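PDB 6RIW: ORF10 from Moritella marina, which probably extends acyl chains by decarboxylative condensation in polyunsaturated fatty acid synthesis, this chain being the ketosynthase-chain length factor didomain of the larger synthase. Local coordinates for residues Ile9-Phe13 with Gly262-Met266; Tyr76-Tyr82 with Asn964-Val968; Pro135-Gln139 with Val948-Leu953; Val797-His803 with His865-Leu871. All blocks are in the same frame, centred on the assembly; numbering follows the deposited sequence.

Interaction 1 (Ile9-Phe13 with Gly262-Met266)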
# COMPACT_ATOMS: atom_id res chain seq x y z
N ILE A 9 0.57 -23.79 -0.05
CA ILE A 9 -0.43 -22.87 -0.61
C ILE A 9 -1.59 -22.76 0.36
O ILE A 9 -1.97 -23.74 1.00
CB ILE A 9 -0.96 -23.35 -1.98
CG1 ILE A 9 0.18 -23.65 -2.96
CG2 ILE A 9 -1.93 -22.33 -2.59
CD1 ILE A 9 -0.28 -23.93 -4.38
N ALA A 10 -2.16 -21.55 0.45
CA ALA A 10 -3.39 -21.39 1.22
C ALA A 10 -4.23 -20.29 0.59
O ALA A 10 -3.72 -19.39 -0.09
CB ALA A 10 -3.10 -21.08 2.68
N ASN A 11 -5.54 -20.36 0.83
CA ASN A 11 -6.44 -19.36 0.28
C ASN A 11 -7.60 -19.09 1.22
O ASN A 11 -8.07 -19.97 1.94
CB ASN A 11 -7.00 -19.79 -1.06
CG ASN A 11 -7.82 -21.08 -0.95
OD1 ASN A 11 -7.26 -22.13 -0.64
ND2 ASN A 11 -9.14 -20.99 -1.16
N LEU A 12 -8.08 -17.85 1.16
CA LEU A 12 -9.39 -17.48 1.71
C LEU A 12 -10.03 -16.67 0.60
O LEU A 12 -9.77 -15.47 0.45
CB LEU A 12 -9.28 -16.70 3.02
CG LEU A 12 -10.59 -16.32 3.69
CD1 LEU A 12 -11.40 -17.58 4.02
CD2 LEU A 12 -10.27 -15.52 4.96
N PHE A 13 -10.86 -17.34 -0.20
CA PHE A 13 -11.50 -16.78 -1.37
C PHE A 13 -13.01 -16.74 -1.17
O PHE A 13 -13.54 -17.47 -0.33
CB PHE A 13 -11.20 -17.62 -2.63
CG PHE A 13 -9.75 -17.67 -3.02
CD1 PHE A 13 -8.83 -16.71 -2.58
CD2 PHE A 13 -9.31 -18.69 -3.85
CE1 PHE A 13 -7.50 -16.77 -2.96
CE2 PHE A 13 -7.98 -18.77 -4.24
CZ PHE A 13 -7.06 -17.80 -3.80
N GLY A 262 -10.50 -11.02 -0.16
CA GLY A 262 -9.97 -12.29 0.28
C GLY A 262 -8.46 -12.20 0.43
O GLY A 262 -7.89 -11.11 0.46
N ALA A 263 -7.82 -13.38 0.50
CA ALA A 263 -6.39 -13.45 0.78
C ALA A 263 -5.84 -14.77 0.27
O ALA A 263 -6.56 -15.75 0.12
CB ALA A 263 -6.10 -13.32 2.29
N GLY A 264 -4.53 -14.76 -0.01
CA GLY A 264 -3.84 -15.98 -0.39
C GLY A 264 -2.39 -15.92 0.03
O GLY A 264 -1.82 -14.84 0.20
N MET A 265 -1.79 -17.09 0.20
CA MET A 265 -0.37 -17.13 0.56
C MET A 265 0.28 -18.37 -0.05
O MET A 265 -0.31 -19.44 -0.07
CB MET A 265 -0.19 -17.14 2.09
CG MET A 265 1.23 -16.84 2.56
SD MET A 265 1.80 -15.14 2.26
CE MET A 265 0.55 -14.16 3.15
N MET A 266 1.53 -18.21 -0.50
CA MET A 266 2.33 -19.33 -0.97
C MET A 266 3.68 -19.35 -0.26
O MET A 266 4.20 -18.30 0.13
CB MET A 266 2.57 -19.23 -2.46
CG MET A 266 1.42 -19.70 -3.33
SD MET A 266 1.55 -18.86 -4.93
CE MET A 266 3.32 -18.70 -5.02
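Ile-9 and Met-266 form an antiparallel non-hydrogen-bonded pair. Their side chains run alongside each other, pointing the same way, with Ile-9 CG1 4.2 Å from Met-266 CG. Both apolar chains reach Met-382 of helix 374-387. Next, Ala-10 faces Met-265 in a hydrogen-bonded pair: Ala-10 N reaches Met-265 O at 2.9 Å, and Met-265 N returns a bond to Ala-10 O. The methyl of Ala-10 suits a position where Gln-99 of helix 88-104 lies against the sheet. This is the alpha/beta layering of the thiolase fold, in which strand 259-270 runs between strand 4-12 and strand 217-224, while helices press on the sheet. At Asn-11 the chains draw close, its CA lying 4.3 Å from Gly-264 CA. A side chain at Gly-264 would point to the face where the Phe-13 ring lies. Leu-12 N gives Ala-263 O a nearly straight bond of 2.8 Å (173°), and Ala-263 N answers to Leu-12 O at 2.9 Å. With CG anti to its backbone N (chi1 -178°), Leu-12 meets Trp-92 of helix 88-104. Phe-13 leaves the strand, yet its ring swings back under Asn-11 CB and brings CE1 to 3.4 Å from Ala-263 O. Opposite it, Gly-262 has backbone angles that call for glycine, and a CB there would collide with Leu-12 O.

Interaction 2 (Tyr76-Tyr82 with Asn964-Val968)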
# COMPACT_ATOMS: atom_id res chain seq x y z
N TYR A 76 -0.79 -18.54 17.67
CA TYR A 76 0.23 -17.67 17.11
C TYR A 76 1.23 -17.25 18.19
O TYR A 76 1.06 -17.54 19.38
CB TYR A 76 -0.41 -16.42 16.48
CG TYR A 76 -1.31 -16.73 15.31
CD1 TYR A 76 -0.80 -16.79 14.03
CD2 TYR A 76 -2.65 -17.01 15.50
CE1 TYR A 76 -1.61 -17.09 12.96
CE2 TYR A 76 -3.47 -17.31 14.44
CZ TYR A 76 -2.94 -17.35 13.17
OH TYR A 76 -3.75 -17.65 12.12
N GLN A 77 2.27 -16.53 17.77
CA GLN A 77 3.25 -16.05 18.73
C GLN A 77 2.82 -14.73 19.38
O GLN A 77 3.53 -14.21 20.26
CB GLN A 77 4.63 -15.94 18.07
CG GLN A 77 5.10 -17.32 17.56
CD GLN A 77 6.58 -17.41 17.30
OE1 GLN A 77 7.36 -16.52 17.64
NE2 GLN A 77 6.99 -18.51 16.67
N LEU A 78 1.67 -14.21 19.00
CA LEU A 78 1.04 -13.06 19.63
C LEU A 78 -0.25 -13.49 20.30
O LEU A 78 -0.93 -14.42 19.84
CB LEU A 78 0.75 -11.96 18.60
CG LEU A 78 2.01 -11.23 18.13
CD1 LEU A 78 1.68 -10.31 16.98
CD2 LEU A 78 2.69 -10.47 19.28
N ASP A 79 -0.59 -12.79 21.38
CA ASP A 79 -1.70 -13.16 22.25
C ASP A 79 -3.04 -13.18 21.51
O ASP A 79 -3.34 -12.31 20.69
CB ASP A 79 -1.73 -12.19 23.44
CG ASP A 79 -3.08 -12.12 24.12
OD1 ASP A 79 -3.45 -13.08 24.83
OD2 ASP A 79 -3.77 -11.08 23.97
N ASN A 80 -3.85 -14.19 21.84
CA ASN A 80 -5.17 -14.38 21.25
C ASN A 80 -6.03 -13.11 21.32
O ASN A 80 -6.63 -12.69 20.32
CB ASN A 80 -5.85 -15.55 21.98
CG ASN A 80 -7.29 -15.76 21.59
OD1 ASN A 80 -8.20 -15.05 22.04
ND2 ASN A 80 -7.52 -16.76 20.76
N ASP A 81 -6.10 -12.48 22.49
CA ASP A 81 -6.97 -11.32 22.66
C ASP A 81 -6.54 -10.14 21.80
O ASP A 81 -7.38 -9.40 21.27
CB ASP A 81 -7.02 -10.91 24.13
CG ASP A 81 -7.61 -12.00 25.01
OD1 ASP A 81 -6.87 -12.57 25.84
OD2 ASP A 81 -8.82 -12.31 24.84
N TYR A 82 -5.23 -9.93 21.65
CA TYR A 82 -4.77 -8.88 20.73
C TYR A 82 -5.18 -9.19 19.29
O TYR A 82 -5.74 -8.33 18.60
CB TYR A 82 -3.26 -8.73 20.84
CG TYR A 82 -2.67 -7.80 19.81
CD1 TYR A 82 -2.94 -6.44 19.84
CD2 TYR A 82 -1.87 -8.28 18.79
CE1 TYR A 82 -2.39 -5.56 18.89
CE2 TYR A 82 -1.32 -7.43 17.83
CZ TYR A 82 -1.59 -6.08 17.88
OH TYR A 82 -1.05 -5.25 16.91
N ASN A 964 7.18 -6.21 24.58
CA ASN A 964 6.76 -7.60 24.40
C ASN A 964 5.39 -7.88 25.03
O ASN A 964 5.10 -9.02 25.41
CB ASN A 964 7.81 -8.57 24.98
CG ASN A 964 9.16 -8.45 24.30
OD1 ASN A 964 10.20 -8.42 24.97
ND2 ASN A 964 9.15 -8.36 22.97
N GLU A 965 4.54 -6.86 25.13
CA GLU A 965 3.31 -7.01 25.90
C GLU A 965 2.45 -8.16 25.40
O GLU A 965 1.82 -8.87 26.21
CB GLU A 965 2.49 -5.72 25.90
CG GLU A 965 1.26 -5.87 26.81
CD GLU A 965 0.41 -4.62 26.91
OE1 GLU A 965 0.68 -3.65 26.17
OE2 GLU A 965 -0.55 -4.63 27.72
N TYR A 966 2.39 -8.39 24.09
CA TYR A 966 1.50 -9.41 23.56
C TYR A 966 2.22 -10.66 23.08
O TYR A 966 1.60 -11.53 22.47
CB TYR A 966 0.65 -8.81 22.45
CG TYR A 966 -0.29 -7.76 22.97
CD1 TYR A 966 -1.20 -8.07 23.97
CD2 TYR A 966 -0.25 -6.46 22.49
CE1 TYR A 966 -2.06 -7.12 24.48
CE2 TYR A 966 -1.12 -5.49 23.00
CZ TYR A 966 -2.02 -5.83 23.99
OH TYR A 966 -2.89 -4.90 24.51
N VAL A 967 3.51 -10.79 23.37
CA VAL A 967 4.28 -11.95 22.92
C VAL A 967 3.95 -13.13 23.83
O VAL A 967 3.93 -12.99 25.06
CB VAL A 967 5.77 -11.63 22.95
CG1 VAL A 967 6.60 -12.87 22.56
CG2 VAL A 967 6.07 -10.44 22.04
N VAL A 968 3.68 -14.29 23.23
CA VAL A 968 3.30 -15.47 24.04
C VAL A 968 4.55 -16.27 24.39
O VAL A 968 5.42 -16.50 23.55
CB VAL A 968 2.27 -16.37 23.32
CG1 VAL A 968 1.06 -15.58 22.89
CG2 VAL A 968 2.90 -17.05 22.13
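Tyr-966 O accepts from Asp-79 N at 2.8 Å, bent at the hydrogen (138°). Leu-78 closes round the same oxygen, its CA making a CH...O contact and its CD2 lying 3.5 Å from Tyr-966 O. Two residues on, Val-968 N reaches Gln-77 O at 3.0 Å, nearly straight. Leu-78 and Val-967 thus form a single backbone bridge, through which the C-terminal end of the modelled chain docks beside the start of helix 80-84 in the ketosynthase domain. Asp-79 is the N-cap of that helix, and its OD2 takes the Tyr-82 N-H at 3.0 Å; a short acidic side chain is well suited to this place. A type I turn from Asn-964 to Val-967 presents Tyr-966. Its CG stands anti to the carbonyl carbon (chi1 -66°), which lays the ring on Tyr-82 as an offset stack with centroids 4.8 Å apart and planes 12° apart. Tyr-82 CB sits over that face of the Tyr-966 ring, and Glu-965 CG lies over its other face. Replacing Tyr-966 by an alanine would remove the ring and would probably leave the Tyr-82 face without this partner, the turn then held mainly by its backbone bonds. The Tyr-82 hydroxyl is hydrogen-bonded to Asp-167 and Tyr-174. At the chain end, Val-968 CG2 approaches Tyr-76 O to 3.3 Å.

Interaction 3 (Pro135-Gln139 with Val948-Leu953)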
# COMPACT_ATOMS: atom_id res chain seq x y z
N PRO A 135 -15.34 9.75 14.22
CA PRO A 135 -15.86 10.67 15.25
C PRO A 135 -15.24 12.06 15.18
O PRO A 135 -15.87 13.01 15.64
CB PRO A 135 -15.51 9.97 16.56
CG PRO A 135 -15.40 8.54 16.22
CD PRO A 135 -14.76 8.54 14.84
N LEU A 136 -14.02 12.21 14.64
CA LEU A 136 -13.47 13.55 14.44
C LEU A 136 -14.41 14.40 13.59
O LEU A 136 -14.84 15.48 14.01
CB LEU A 136 -12.11 13.47 13.73
CG LEU A 136 -10.96 12.78 14.46
CD1 LEU A 136 -9.81 12.45 13.48
CD2 LEU A 136 -10.49 13.70 15.58
N TYR A 137 -14.73 13.93 12.38
CA TYR A 137 -15.54 14.75 11.48
C TYR A 137 -16.96 14.88 12.00
O TYR A 137 -17.59 15.94 11.84
CB TYR A 137 -15.58 14.14 10.08
CG TYR A 137 -14.32 13.40 9.71
CD1 TYR A 137 -13.08 14.05 9.78
CD2 TYR A 137 -14.37 12.06 9.29
CE1 TYR A 137 -11.91 13.38 9.47
CE2 TYR A 137 -13.21 11.38 8.96
CZ TYR A 137 -11.99 12.05 9.03
OH TYR A 137 -10.82 11.39 8.73
N HIS A 138 -17.50 13.81 12.57
CA HIS A 138 -18.93 13.80 12.88
C HIS A 138 -19.24 14.55 14.17
O HIS A 138 -20.33 15.12 14.29
CB HIS A 138 -19.44 12.35 12.88
CG HIS A 138 -19.38 11.72 11.52
ND1 HIS A 138 -19.26 10.36 11.32
CD2 HIS A 138 -19.39 12.28 10.28
CE1 HIS A 138 -19.23 10.11 10.01
NE2 HIS A 138 -19.31 11.27 9.37
N GLN A 139 -18.29 14.64 15.10
CA GLN A 139 -18.51 15.55 16.22
C GLN A 139 -18.61 16.98 15.73
O GLN A 139 -19.44 17.76 16.22
CB GLN A 139 -17.38 15.42 17.26
CG GLN A 139 -17.62 16.32 18.52
CD GLN A 139 -18.77 15.81 19.40
OE1 GLN A 139 -19.51 16.59 20.01
NE2 GLN A 139 -18.92 14.49 19.45
N VAL A 948 -23.01 10.20 18.33
CA VAL A 948 -21.60 10.05 17.94
C VAL A 948 -20.76 9.75 19.18
O VAL A 948 -20.83 10.47 20.18
CB VAL A 948 -21.08 11.30 17.22
CG1 VAL A 948 -19.56 11.16 16.91
CG2 VAL A 948 -21.84 11.53 15.92
N MET A 949 -19.96 8.69 19.12
CA MET A 949 -19.16 8.27 20.26
C MET A 949 -17.70 8.66 20.05
O MET A 949 -17.13 8.39 18.99
CB MET A 949 -19.25 6.76 20.48
CG MET A 949 -20.68 6.25 20.64
SD MET A 949 -21.47 6.94 22.11
CE MET A 949 -20.48 6.10 23.37
N MET A 950 -17.08 9.24 21.08
CA MET A 950 -15.72 9.76 20.98
C MET A 950 -14.68 8.87 21.63
O MET A 950 -13.50 9.22 21.60
CB MET A 950 -15.66 11.15 21.61
CG MET A 950 -16.69 12.12 21.07
SD MET A 950 -16.31 12.52 19.37
CE MET A 950 -15.14 13.84 19.70
N ASP A 951 -15.08 7.73 22.21
CA ASP A 951 -14.19 6.90 23.04
C ASP A 951 -12.92 6.50 22.30
O ASP A 951 -11.85 6.42 22.91
CB ASP A 951 -14.90 5.62 23.50
CG ASP A 951 -16.27 5.87 24.08
OD1 ASP A 951 -17.21 6.16 23.29
OD2 ASP A 951 -16.42 5.76 25.32
N ASN A 952 -13.02 6.19 21.00
CA ASN A 952 -11.85 5.70 20.28
C ASN A 952 -10.78 6.77 20.05
O ASN A 952 -9.65 6.42 19.70
CB ASN A 952 -12.28 5.13 18.92
CG ASN A 952 -12.79 3.71 19.03
OD1 ASN A 952 -12.34 2.95 19.88
ND2 ASN A 952 -13.74 3.35 18.18
N LEU A 953 -11.12 8.05 20.24
CA LEU A 953 -10.16 9.13 20.07
C LEU A 953 -9.25 9.31 21.29
O LEU A 953 -8.16 9.87 21.15
CB LEU A 953 -10.89 10.44 19.80
CG LEU A 953 -11.80 10.52 18.58
CD1 LEU A 953 -12.43 11.94 18.45
CD2 LEU A 953 -11.05 10.13 17.32
O HOH W 1 -21.20 13.17 20.73
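The kink of helix 129-148 at Pro-135 is where segment 948-953, from the loop that follows helix 929-934, comes to rest. Proline has no N-H to give to the preceding turn, which fits it to the break, and its ring becomes an apolar surface for the incoming chain. Pro-135 CG meets Met-949 O at 3.3 Å, and CB touches both Met-950 SD and Leu-953 CD1. Val-948 uses its two methyls separately: CG1 lies near Pro-135 CA, and CG2 is 4.0 Å from His-138 CB. Leu-136 and Leu-953 meet obliquely through their branched ends, CD2 of the former 3.9 Å from CD1 of the latter. Helices 513-519 and 699-706 of the second domain also reach these side chains, with Val-515 and Thr-703 both touching Leu-136, so the segment packs where the two domains adjoin. Gln-139 and Met-950 cross at about a right angle. A bend at chi2 (71°) folds the glutamine over the thioether, bringing NE2 to 3.3 Å from Met-950 SD and CB to 3.7 Å from Met-950 CE. NE2 also donates to a water at 2.9 Å, which in turn donates to Val-948 O at 2.8 Å, while OE1 is hydrogen-bonded to Asn-143. A leucine in place of Gln-139 would lack the amide and is likely to break the water bridge to Val-948 O and deprive Asn-143 of its mate.

Interaction 4 (Val797-His803 with His865-Leu871)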
# COMPACT_ATOMS: atom_id res chain seq x y z
N VAL A 797 33.14 5.21 12.21
CA VAL A 797 31.94 6.02 12.05
C VAL A 797 32.14 7.38 12.70
O VAL A 797 32.46 7.47 13.90
CB VAL A 797 30.71 5.30 12.63
CG1 VAL A 797 29.50 6.24 12.65
CG2 VAL A 797 30.39 4.04 11.81
N ALA A 798 31.94 8.45 11.92
CA ALA A 798 32.18 9.81 12.37
C ALA A 798 31.03 10.35 13.21
O ALA A 798 31.24 11.12 14.16
CB ALA A 798 32.40 10.72 11.17
N SER A 799 29.80 10.00 12.85
CA SER A 799 28.64 10.51 13.55
C SER A 799 27.48 9.56 13.28
O SER A 799 27.57 8.68 12.42
CB SER A 799 28.31 11.94 13.11
OG SER A 799 27.99 12.00 11.73
N VAL A 800 26.41 9.72 14.05
CA VAL A 800 25.31 8.77 14.08
C VAL A 800 24.02 9.55 13.92
O VAL A 800 23.77 10.50 14.68
CB VAL A 800 25.27 7.95 15.38
CG1 VAL A 800 24.11 6.95 15.34
CG2 VAL A 800 26.57 7.23 15.58
N GLU A 801 23.21 9.16 12.94
CA GLU A 801 21.89 9.74 12.72
C GLU A 801 20.90 8.83 13.43
O GLU A 801 20.51 7.79 12.92
CB GLU A 801 21.61 9.88 11.22
CG GLU A 801 20.20 10.30 10.85
CD GLU A 801 19.89 11.75 11.17
OE1 GLU A 801 20.84 12.52 11.48
OE2 GLU A 801 18.67 12.10 11.12
N ALA A 802 20.55 9.19 14.66
CA ALA A 802 19.64 8.33 15.43
C ALA A 802 18.22 8.47 14.90
O ALA A 802 17.84 9.49 14.31
CB ALA A 802 19.68 8.71 16.91
N HIS A 803 17.41 7.43 15.12
CA HIS A 803 15.99 7.53 14.84
C HIS A 803 15.36 8.66 15.67
O HIS A 803 14.67 9.52 15.13
CB HIS A 803 15.32 6.18 15.13
CG HIS A 803 13.89 6.09 14.71
ND1 HIS A 803 13.47 6.28 13.40
CD2 HIS A 803 12.77 5.81 15.43
CE1 HIS A 803 12.15 6.15 13.34
NE2 HIS A 803 11.71 5.85 14.55
N HIS A 865 32.33 8.15 7.14
CA HIS A 865 31.20 7.24 7.25
C HIS A 865 30.24 7.71 8.33
O HIS A 865 30.67 8.08 9.43
CB HIS A 865 31.67 5.83 7.60
CG HIS A 865 32.67 5.29 6.63
ND1 HIS A 865 32.31 4.78 5.40
CD2 HIS A 865 34.02 5.22 6.69
CE1 HIS A 865 33.39 4.39 4.75
NE2 HIS A 865 34.45 4.65 5.51
N ILE A 866 28.95 7.65 8.04
CA ILE A 866 27.91 7.99 9.01
C ILE A 866 26.93 6.83 9.10
O ILE A 866 26.55 6.25 8.08
CB ILE A 866 27.19 9.30 8.63
CG1 ILE A 866 28.16 10.49 8.76
CG2 ILE A 866 25.92 9.54 9.51
CD1 ILE A 866 27.55 11.81 8.29
N ALA A 867 26.58 6.45 10.33
CA ALA A 867 25.59 5.41 10.57
C ALA A 867 24.22 6.04 10.76
O ALA A 867 24.09 7.10 11.39
CB ALA A 867 25.97 4.58 11.79
N ILE A 868 23.19 5.38 10.21
CA ILE A 868 21.79 5.75 10.43
C ILE A 868 21.09 4.57 11.08
O ILE A 868 21.23 3.43 10.62
CB ILE A 868 21.09 6.13 9.11
CG1 ILE A 868 21.93 7.14 8.32
CG2 ILE A 868 19.64 6.61 9.38
CD1 ILE A 868 21.27 7.55 6.95
N ASN A 869 20.29 4.84 12.12
CA ASN A 869 19.51 3.82 12.79
C ASN A 869 18.02 4.08 12.58
O ASN A 869 17.59 5.23 12.47
CB ASN A 869 19.83 3.79 14.29
CG ASN A 869 19.43 2.48 14.95
OD1 ASN A 869 19.81 1.40 14.50
ND2 ASN A 869 18.63 2.58 16.01
N GLY A 870 17.24 3.01 12.47
CA GLY A 870 15.81 3.10 12.27
C GLY A 870 15.04 2.09 13.11
O GLY A 870 15.45 0.93 13.23
N LEU A 871 13.94 2.55 13.74
CA LEU A 871 13.03 1.72 14.49
C LEU A 871 11.63 2.06 14.03
O LEU A 871 11.42 3.03 13.30
CB LEU A 871 13.15 1.93 16.02
CG LEU A 871 14.53 1.63 16.63
CD1 LEU A 871 14.57 2.10 18.09
CD2 LEU A 871 14.82 0.14 16.56
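Glu-801 and Ile-868 stand side by side on neighbouring parallel strands of the second ketosynthase-like domain, which has the thiolase fold. Strand 797-801 lies between strands 826-828 and 865-870, and helix 841-854 packs on the face bearing Glu-801, Ile-866 and Ile-868. The aliphatic part of the glutamate runs along the isoleucine, CG lying 4.0 Å from Ile-868 CG2. A bend at chi2 (72°) then turns the carboxylate away from the strand pair, to a salt bridge with Lys-848 and a bond from Val-830 N; the residue thus offers methylenes to the sheet and charge to the helix. The two Ile-866 branches part round Ser-799. Its OG, held between the backbone N and carbonyl carbon (chi1 62°), is 3.3 Å from Ile-866 CG1, while CG2 lies 3.5 Å from Ser-799 O. On the other face, the small Ala-867 sets its CB against Val-797 CG1 at 4.0 Å, and Tyr-822 touches both. Between these layers the backbones alternate as parallel strands do: Glu-801 N donates to Ala-867 O at 2.7 Å, almost straight at 175°, and Asn-869 N donates to Glu-801 O. Ser-799 N, by contrast, is buried with no partner in the model. Glu-814 accepts from both His-803 N and Asn-869 ND2, while Asn-869 OD1 is hydrogen-bonded to His-879 of strand 876-884. The imidazole of His-803 turns one face to segment 865-871, with CD2 3.9 Å from Leu-871 CB and Leu-871 O about 3.0 Å above the ring plane, toward its rim.

In the fold
Two ketosynthase-like domains follow one another along the chain. Interaction 1 joins strands of the first and closes before interaction 4 opens in the second; their centres are 39 Å apart. Interactions 2 and 3 instead return the late part of the chain to the first domain, at helices 80-84 and 129-148. Segments 948-953 and 964-968 follow helix 929-934, and their contacts have centres 28 Å apart. Interaction 4 is nested within the loop closed by interaction 3, and that within the loop of interaction 2. Interactions 1 and 4 each pair strands within one domain, although strands 189-193 and 659-663 also pair between the domains; the late stretch runs back over the first domain, and near interaction 3 it also meets helices of the second.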